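Local coordinates for protein citrate synthase (Metallosphaera sedula, PDB 6ABW) that probably condenses acetyl-CoA with oxaloacetate and water to give citrate and CoA, the entry step of the tricarboxylic acid cycle, at residues Tyr119-Trp123 / Leu211-Cys217; Trp123-Arg129 / Val358-Glu363. All coordinates share one frame; numbering follows the deposited sequence.

Contact 1. Residues Tyr119-Trp123 / Leu211-Cys217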
ATOM      1  N   TYR A 119      11.500 -10.919  -3.628  1.00 11.49           N
ATOM      2  CA  TYR A 119      12.568 -10.664  -2.700  1.00 12.07           C
ATOM      3  C   TYR A 119      12.144 -10.481  -1.268  1.00 12.46           C
ATOM      4  O   TYR A 119      13.024 -10.401  -0.387  1.00 13.80           O
ATOM      5  CB  TYR A 119      13.331  -9.429  -3.131  1.00 13.09           C
ATOM      6  CG  TYR A 119      14.131  -9.526  -4.389  1.00 13.95           C
ATOM      7  CD1 TYR A 119      15.190 -10.433  -4.497  1.00 15.39           C
ATOM      8  CD2 TYR A 119      13.909  -8.660  -5.401  1.00 14.19           C
ATOM      9  CE1 TYR A 119      15.915 -10.521  -5.671  1.00 16.33           C
ATOM     10  CE2 TYR A 119      14.675  -8.700  -6.552  1.00 15.32           C
ATOM     11  CZ  TYR A 119      15.685  -9.625  -6.665  1.00 15.45           C
ATOM     12  OH  TYR A 119      16.433  -9.639  -7.835  1.00 14.70           O
ATOM     13  N   GLY A 120      10.860 -10.294  -1.020  1.00 12.49           N
ATOM     14  CA  GLY A 120      10.392  -9.950   0.337  1.00 11.32           C
ATOM     15  C   GLY A 120      10.880 -10.988   1.352  1.00 14.62           C
ATOM     16  O   GLY A 120      10.729 -12.215   1.105  1.00 15.92           O
ATOM     17  N   MET A 121      11.455 -10.532   2.461  1.00 13.97           N
ATOM     18  CA  MET A 121      11.904 -11.417   3.544  1.00 15.19           C
ATOM     19  C   MET A 121      11.343 -10.954   4.881  1.00 15.51           C
ATOM     20  O   MET A 121      10.995  -9.770   5.045  1.00 13.45           O
ATOM     21  CB  MET A 121      13.445 -11.386   3.635  1.00 16.72           C
ATOM     22  CG  MET A 121      14.182 -12.014   2.485  1.00 20.96           C
ATOM     23  SD  MET A 121      13.913 -13.798   2.524  1.00 27.18           S
ATOM     24  CE  MET A 121      15.155 -14.196   3.794  1.00 25.41           C
ATOM     25  N   PRO A 122      11.326 -11.839   5.892  1.00 16.24           N
ATOM     26  CA  PRO A 122      10.764 -11.413   7.161  1.00 14.87           C
ATOM     27  C   PRO A 122      11.689 -10.382   7.864  1.00 14.46           C
ATOM     28  O   PRO A 122      12.886 -10.314   7.629  1.00 14.21           O
ATOM     29  CB  PRO A 122      10.687 -12.722   8.012  1.00 17.53           C
ATOM     30  CG  PRO A 122      10.827 -13.832   7.037  1.00 19.73           C
ATOM     31  CD  PRO A 122      11.553 -13.302   5.823  1.00 17.68           C
ATOM     32  N   TRP A 123      11.094  -9.637   8.777  1.00 13.52           N
ATOM     33  CA  TRP A 123      11.888  -8.712   9.585  1.00 13.68           C
ATOM     34  C   TRP A 123      12.894  -9.531  10.401  1.00 14.71           C
ATOM     35  O   TRP A 123      12.579 -10.606  10.892  1.00 12.96           O
ATOM     36  CB  TRP A 123      10.962  -7.903  10.458  1.00 15.22           C
ATOM     37  CG  TRP A 123      10.230  -6.924   9.599  1.00 15.89           C
ATOM     38  CD1 TRP A 123       9.081  -7.102   8.896  1.00 16.55           C
ATOM     39  CD2 TRP A 123      10.726  -5.628   9.244  1.00 16.91           C
ATOM     40  NE1 TRP A 123       8.824  -5.975   8.132  1.00 16.39           N
ATOM     41  CE2 TRP A 123       9.793  -5.043   8.362  1.00 16.44           C
ATOM     42  CE3 TRP A 123      11.849  -4.888   9.643  1.00 18.49           C
ATOM     43  CZ2 TRP A 123       9.974  -3.759   7.843  1.00 18.85           C
ATOM     44  CZ3 TRP A 123      12.010  -3.610   9.142  1.00 20.04           C
ATOM     45  CH2 TRP A 123      11.080  -3.075   8.245  1.00 18.98           C
ATOM     46  N   LEU A 211       4.248  -6.605  10.095  1.00 10.46           N
ATOM     47  CA  LEU A 211       5.465  -7.265   9.737  1.00 11.57           C
ATOM     48  C   LEU A 211       5.487  -7.664   8.299  1.00 10.73           C
ATOM     49  O   LEU A 211       6.271  -8.500   7.865  1.00  9.43           O
ATOM     50  CB  LEU A 211       5.862  -8.396  10.726  1.00 13.48           C
ATOM     51  CG  LEU A 211       6.000  -7.921  12.155  1.00 15.44           C
ATOM     52  CD1 LEU A 211       6.347  -9.109  13.070  1.00 18.93           C
ATOM     53  CD2 LEU A 211       6.974  -6.778  12.374  1.00 16.99           C
ATOM     54  N   SER A 212       4.697  -6.969   7.484  1.00 10.60           N
ATOM     55  CA  SER A 212       4.840  -7.085   6.027  1.00 10.16           C
ATOM     56  C   SER A 212       6.272  -6.687   5.623  1.00  9.94           C
ATOM     57  O   SER A 212       6.869  -5.809   6.221  1.00 10.75           O
ATOM     58  CB  SER A 212       3.767  -6.258   5.302  1.00 10.95           C
ATOM     59  OG  SER A 212       3.841  -6.563   3.894  1.00 15.14           O
ATOM     60  N   ASP A 213       6.831  -7.358   4.613  1.00  9.65           N
ATOM     61  CA  ASP A 213       8.207  -7.095   4.184  1.00 10.29           C
ATOM     62  C   ASP A 213       8.447  -5.639   3.717  1.00  9.96           C
ATOM     63  O   ASP A 213       7.522  -4.918   3.375  1.00  8.68           O
ATOM     64  CB  ASP A 213       8.647  -8.070   3.126  1.00 10.90           C
ATOM     65  CG  ASP A 213       7.835  -7.968   1.826  1.00 12.56           C
ATOM     66  OD1 ASP A 213       8.164  -7.096   1.001  1.00 11.54           O
ATOM     67  OD2 ASP A 213       6.894  -8.739   1.607  1.00 13.83           O
ATOM     68  N   ILE A 214       9.689  -5.234   3.834  1.00  9.82           N
ATOM     69  CA  ILE A 214      10.074  -3.880   3.492  1.00 10.37           C
ATOM     70  C   ILE A 214       9.682  -3.401   2.091  1.00  8.85           C
ATOM     71  O   ILE A 214       9.373  -2.236   1.894  1.00  8.39           O
ATOM     72  CB  ILE A 214      11.579  -3.653   3.836  1.00 11.03           C
ATOM     73  CG1 ILE A 214      11.837  -2.178   4.008  1.00 13.07           C
ATOM     74  CG2 ILE A 214      12.468  -4.317   2.798  1.00 12.69           C
ATOM     75  CD1 ILE A 214      13.098  -1.888   4.852  1.00 15.57           C
ATOM     76  N   TYR A 215       9.695  -4.284   1.094  1.00  8.50           N
ATOM     77  CA  TYR A 215       9.241  -3.914  -0.204  1.00  8.79           C
ATOM     78  C   TYR A 215       7.736  -3.544  -0.233  1.00  8.76           C
ATOM     79  O   TYR A 215       7.370  -2.550  -0.895  1.00  8.81           O
ATOM     80  CB  TYR A 215       9.502  -5.017  -1.220  1.00  9.17           C
ATOM     81  CG  TYR A 215      10.987  -5.181  -1.556  1.00  9.84           C
ATOM     82  CD1 TYR A 215      11.795  -5.971  -0.782  1.00 10.57           C
ATOM     83  CD2 TYR A 215      11.575  -4.531  -2.636  1.00  9.76           C
ATOM     84  CE1 TYR A 215      13.167  -6.123  -1.044  1.00 10.81           C
ATOM     85  CE2 TYR A 215      12.901  -4.715  -2.944  1.00 10.47           C
ATOM     86  CZ  TYR A 215      13.722  -5.488  -2.129  1.00 11.02           C
ATOM     87  OH  TYR A 215      15.106  -5.637  -2.411  1.00 11.32           O
ATOM     88  N   SER A 216       6.909  -4.294   0.517  1.00  8.64           N
ATOM     89  CA  SER A 216       5.472  -4.035   0.624  1.00  8.71           C
ATOM     90  C   SER A 216       5.215  -2.750   1.417  1.00  8.77           C
ATOM     91  O   SER A 216       4.249  -2.075   1.111  1.00  7.42           O
ATOM     92  CB  SER A 216       4.684  -5.210   1.197  1.00 10.24           C
ATOM     93  OG  SER A 216       4.403  -6.083   0.099  1.00 11.28           O
ATOM     94  N   CYS A 217       6.082  -2.429   2.382  1.00  8.46           N
ATOM     95  CA  CYS A 217       6.022  -1.119   3.026  1.00  9.06           C
ATOM     96  C   CYS A 217       6.187   0.008   2.000  1.00  8.52           C
ATOM     97  O   CYS A 217       5.408   0.960   2.011  1.00  8.69           O
ATOM     98  CB  CYS A 217       7.018  -1.015   4.182  1.00 10.14           C
ATOM     99  SG  CYS A 217       6.712  -2.229   5.484  1.00 12.08           S
TER
HETATM  100  O   HOH W   1      11.613  -7.074   5.166  1.00 10.98           O
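The indole of Trp123 lies against the 211-217 segment, where a Schellman motif at Leu211 ends one helix of this mostly helical citrate synthase and Asp213 N-caps the next, helix 214-225. The tight part lies at the edge of the indole. Trp123 NE1 gives a nearly straight hydrogen bond to Ser212 O (2.7 Å, 170°); the oxygen sits in the ring plane, while the donor stands above the carbonyl plane. Trp123 CD1 lies 3.9 Å from Leu211 CB, and at the far end of the ring the Ile214 side chain crosses that of Trp123 at about a right angle, its CD1 4.1 Å from Trp123 CH2. Further along, Gly120 CA rests 3.6 Å from Asp213 CG. That carboxylate caps through OD1, taking Ser216 N from above its plane, while Ser116 bonds OD1 and Lys226 of the second subunit makes a salt bridge with OD2. Tyr119 lays its CB 3.9 Å from Tyr215 CE1, its ring making a cation-pi contact with Arg138. The outer side is looser: Met121 and Pro122, both exposed, point their CB atoms away, and a water between the backbones donates to Met121 O at 2.8 Å and accepts from Ile214 N at 3.0 Å.

Contact 2. Residues Trp123-Arg129 / Val358-Glu363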
ATOM      1  N   TRP A 123      11.094  -9.637   8.777  1.00 13.52           N
ATOM      2  CA  TRP A 123      11.888  -8.712   9.585  1.00 13.68           C
ATOM      3  C   TRP A 123      12.894  -9.531  10.401  1.00 14.71           C
ATOM      4  O   TRP A 123      12.579 -10.606  10.892  1.00 12.96           O
ATOM      5  CB  TRP A 123      10.962  -7.903  10.458  1.00 15.22           C
ATOM      6  CG  TRP A 123      10.230  -6.924   9.599  1.00 15.89           C
ATOM      7  CD1 TRP A 123       9.081  -7.102   8.896  1.00 16.55           C
ATOM      8  CD2 TRP A 123      10.726  -5.628   9.244  1.00 16.91           C
ATOM      9  NE1 TRP A 123       8.824  -5.975   8.132  1.00 16.39           N
ATOM     10  CE2 TRP A 123       9.793  -5.043   8.362  1.00 16.44           C
ATOM     11  CE3 TRP A 123      11.849  -4.888   9.643  1.00 18.49           C
ATOM     12  CZ2 TRP A 123       9.974  -3.759   7.843  1.00 18.85           C
ATOM     13  CZ3 TRP A 123      12.010  -3.610   9.142  1.00 20.04           C
ATOM     14  CH2 TRP A 123      11.080  -3.075   8.245  1.00 18.98           C
ATOM     15  N   ASN A 124      14.098  -9.031  10.436  1.00 15.26           N
ATOM     16  CA  ASN A 124      15.250  -9.662  11.125  1.00 16.70           C
ATOM     17  C   ASN A 124      16.267  -8.571  11.487  1.00 15.74           C
ATOM     18  O   ASN A 124      16.891  -7.992  10.608  1.00 14.29           O
ATOM     19  CB  ASN A 124      15.847 -10.739  10.194  1.00 16.98           C
ATOM     20  CG  ASN A 124      16.980 -11.443  10.860  1.00 18.32           C
ATOM     21  OD1 ASN A 124      16.826 -11.830  11.988  1.00 18.48           O
ATOM     22  ND2 ASN A 124      18.075 -11.569  10.210  1.00 17.81           N
ATOM     23  N   LYS A 125      16.457  -8.291  12.774  1.00 16.43           N
ATOM     24  CA  LYS A 125      17.407  -7.216  13.161  1.00 20.04           C
ATOM     25  C   LYS A 125      18.741  -7.217  12.470  1.00 18.17           C
ATOM     26  O   LYS A 125      19.198  -6.175  12.055  1.00 18.07           O
ATOM     27  CB  LYS A 125      17.679  -7.188  14.656  1.00 23.77           C
ATOM     28  CG  LYS A 125      16.584  -6.560  15.487  1.00 33.88           C
ATOM     29  CD  LYS A 125      17.133  -6.208  16.882  1.00 42.75           C
ATOM     30  CE  LYS A 125      16.085  -5.499  17.737  1.00 52.47           C
ATOM     31  NZ  LYS A 125      16.365  -4.032  17.888  1.00 58.60           N
ATOM     32  N   ALA A 126      19.378  -8.378  12.293  1.00 17.62           N
ATOM     33  CA  ALA A 126      20.700  -8.461  11.670  1.00 17.93           C
ATOM     34  C   ALA A 126      20.780  -8.130  10.184  1.00 15.94           C
ATOM     35  O   ALA A 126      21.807  -7.732   9.722  1.00 15.11           O
ATOM     36  CB  ALA A 126      21.328  -9.834  11.854  1.00 20.38           C
ATOM     37  N   THR A 127      19.679  -8.283   9.473  1.00 15.80           N
ATOM     38  CA  THR A 127      19.645  -8.100   8.044  1.00 15.80           C
ATOM     39  C   THR A 127      18.694  -6.972   7.528  1.00 15.14           C
ATOM     40  O   THR A 127      18.740  -6.721   6.353  1.00 14.81           O
ATOM     41  CB  THR A 127      19.259  -9.404   7.313  1.00 17.16           C
ATOM     42  OG1 THR A 127      17.965  -9.869   7.714  1.00 15.02           O
ATOM     43  CG2 THR A 127      20.315 -10.457   7.590  1.00 20.07           C
ATOM     44  N   ASN A 128      17.933  -6.335   8.393  1.00 13.67           N
ATOM     45  CA  ASN A 128      16.971  -5.280   7.965  1.00 11.90           C
ATOM     46  C   ASN A 128      17.691  -4.189   7.119  1.00 12.40           C
ATOM     47  O   ASN A 128      17.205  -3.766   6.029  1.00 12.22           O
ATOM     48  CB  ASN A 128      16.287  -4.645   9.166  1.00 11.67           C
ATOM     49  CG  ASN A 128      15.267  -5.511   9.849  1.00 11.50           C
ATOM     50  OD1 ASN A 128      14.635  -6.405   9.218  1.00 13.45           O
ATOM     51  ND2 ASN A 128      15.046  -5.265  11.134  1.00 12.33           N
ATOM     52  N   ARG A 129      18.870  -3.742   7.545  1.00 12.95           N
ATOM     53  CA  ARG A 129      19.538  -2.638   6.905  1.00 13.61           C
ATOM     54  C   ARG A 129      20.122  -3.077   5.594  1.00 14.94           C
ATOM     55  O   ARG A 129      20.022  -2.353   4.635  1.00 14.30           O
ATOM     56  CB  ARG A 129      20.538  -1.975   7.858  1.00 13.67           C
ATOM     57  CG  ARG A 129      19.879  -1.341   9.041  1.00 14.60           C
ATOM     58  CD  ARG A 129      20.900  -1.048  10.181  1.00 14.91           C
ATOM     59  NE  ARG A 129      20.215  -0.458  11.306  1.00 15.89           N
ATOM     60  CZ  ARG A 129      19.384  -1.130  12.095  1.00 17.93           C
ATOM     61  NH1 ARG A 129      19.176  -2.456  11.933  1.00 18.34           N
ATOM     62  NH2 ARG A 129      18.707  -0.500  12.989  1.00 16.59           N
ATOM     63  N   VAL A 358      10.655   2.752   8.797  1.00 11.30           N
ATOM     64  CA  VAL A 358      10.014   1.514   9.126  1.00 11.02           C
ATOM     65  C   VAL A 358      10.969   0.634   9.957  1.00 11.18           C
ATOM     66  O   VAL A 358      10.492  -0.004  10.891  1.00 12.82           O
ATOM     67  CB  VAL A 358       9.389   0.726   7.961  1.00 11.14           C
ATOM     68  CG1 VAL A 358       8.255   1.579   7.361  1.00 11.49           C
ATOM     69  CG2 VAL A 358      10.365   0.314   6.904  1.00 13.31           C
ATOM     70  N   ILE A 359      12.259   0.680   9.675  1.00 10.60           N
ATOM     71  CA  ILE A 359      13.246  -0.120  10.421  1.00 11.57           C
ATOM     72  C   ILE A 359      13.259   0.380  11.856  1.00 13.17           C
ATOM     73  O   ILE A 359      13.165  -0.404  12.774  1.00 13.95           O
ATOM     74  CB  ILE A 359      14.615  -0.118   9.804  1.00 11.33           C
ATOM     75  CG1 ILE A 359      14.608  -0.863   8.502  1.00 10.74           C
ATOM     76  CG2 ILE A 359      15.681  -0.708  10.784  1.00 12.49           C
ATOM     77  CD1 ILE A 359      15.826  -0.731   7.696  1.00 11.31           C
ATOM     78  N   GLU A 360      13.287   1.695  12.044  1.00 13.36           N
ATOM     79  CA  GLU A 360      13.226   2.299  13.401  1.00 16.65           C
ATOM     80  C   GLU A 360      11.996   1.888  14.123  1.00 16.99           C
ATOM     81  O   GLU A 360      12.024   1.502  15.323  1.00 17.56           O
ATOM     82  CB  GLU A 360      13.188   3.823  13.327  1.00 20.12           C
ATOM     83  CG  GLU A 360      14.398   4.568  13.727  1.00 25.78           C
ATOM     84  CD  GLU A 360      14.133   6.110  13.829  1.00 29.98           C
ATOM     85  OE1 GLU A 360      15.013   6.757  14.439  1.00 31.60           O
ATOM     86  OE2 GLU A 360      13.079   6.648  13.314  1.00 24.32           O
ATOM     87  N   TYR A 361      10.867   1.948  13.412  1.00 15.33           N
ATOM     88  CA  TYR A 361       9.606   1.597  13.987  1.00 16.95           C
ATOM     89  C   TYR A 361       9.493   0.124  14.405  1.00 15.55           C
ATOM     90  O   TYR A 361       9.047  -0.164  15.532  1.00 20.71           O
ATOM     91  CB  TYR A 361       8.460   2.018  13.053  1.00 19.63           C
ATOM     92  CG  TYR A 361       7.112   1.804  13.652  1.00 22.24           C
ATOM     93  CD1 TYR A 361       6.569   2.717  14.547  1.00 27.52           C
ATOM     94  CD2 TYR A 361       6.393   0.675  13.328  1.00 28.58           C
ATOM     95  CE1 TYR A 361       5.294   2.503  15.089  1.00 33.16           C
ATOM     96  CE2 TYR A 361       5.150   0.428  13.870  1.00 34.57           C
ATOM     97  CZ  TYR A 361       4.586   1.339  14.750  1.00 39.68           C
ATOM     98  OH  TYR A 361       3.319   1.024  15.271  1.00 44.07           O
ATOM     99  N   VAL A 362       9.871  -0.795  13.525  1.00 15.10           N
ATOM    100  CA  VAL A 362       9.725  -2.215  13.796  1.00 16.42           C
ATOM    101  C   VAL A 362      10.707  -2.566  14.952  1.00 18.73           C
ATOM    102  O   VAL A 362      10.335  -3.344  15.863  1.00 19.22           O
ATOM    103  CB  VAL A 362      10.008  -3.080  12.560  1.00 15.69           C
ATOM    104  CG1 VAL A 362      10.130  -4.524  12.909  1.00 18.31           C
ATOM    105  CG2 VAL A 362       8.885  -2.920  11.474  1.00 16.58           C
ATOM    106  N   GLU A 363      11.926  -2.033  14.892  1.00 15.77           N
ATOM    107  CA  GLU A 363      12.969  -2.484  15.858  1.00 20.32           C
ATOM    108  C   GLU A 363      12.723  -1.926  17.237  1.00 24.68           C
ATOM    109  O   GLU A 363      13.083  -2.549  18.198  1.00 27.61           O
ATOM    110  CB  GLU A 363      14.359  -2.185  15.353  1.00 19.78           C
ATOM    111  CG  GLU A 363      14.764  -3.059  14.207  1.00 19.31           C
ATOM    112  CD  GLU A 363      16.210  -2.848  13.764  1.00 18.88           C
ATOM    113  OE1 GLU A 363      16.919  -2.015  14.462  1.00 20.64           O
ATOM    114  OE2 GLU A 363      16.690  -3.447  12.729  1.00 17.89           O
TER
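The Glu363 side chain sets out with CG beside the backbone N (chi1 -71°) and then runs extended (chi2 -175°), which carries its carboxylate across to Asn128 and Arg129; Arg129, extended from CG to NE, delivers its guanidinium end-on. In this salt bridge Arg129 NH2 meets Glu363 OE1 at 2.8 Å, almost straight and within the guanidinium plane, whereas Arg129 NH1 reaches the syn lone pair of Glu363 OE2, also at 2.8 Å, on a more bent path of 142°. The anti lone pair of Glu363 OE2 takes Asn128 ND2 at 2.9 Å, so three N-H groups fix the rotation of the carboxylate. Asn128 OD1, in turn, receives Asn124 N at 2.9 Å, tying the first turn of helix 128-151 back to the loop before it. Here a loop and the first residues of helix 128-151 pack against the last turns of helix 342-365. With Glu363 cut back to an alanine, the Arg129 guanidinium is likely to lose its counter-charge here and Asn128 ND2 its acceptor. Beside the polar cluster, Val362 CG2 stands over the centre of the six-membered ring of Trp123 in a CH-pi contact of 3.7 Å, and Val358 CG2 touches the ring edge at CH2. Ile359 divides its branches: CG1 packs at Trp123 CZ3, and CG2 lies over one face of the guanidinium, 3.7 Å from Arg129 NH2.

How the contacts relate
Trp123 belongs to both contacts, offering its pyrrole edge to the turn leading into helix 214-225 in contact 1 and its six-membered face to helix 342-365 in contact 2. Both are partly buried and away from the annotated sites; five of ten touching residues are buried in contact 1, three of eight in contact 2. Contact 1 combines one indole-to-carbonyl hydrogen bond and a bridging water with apolar packing, beside a helix cap that reaches the second subunit. Contact 2 sets a loop and helix start against a helix through a salt bridge and branched aliphatics, and no other protein chain of the assembly touches it. The two meet where Leu211 CD2 lies 3.9 Å from Val362 CG1 and Ile214 packs on Val358 and Ile359.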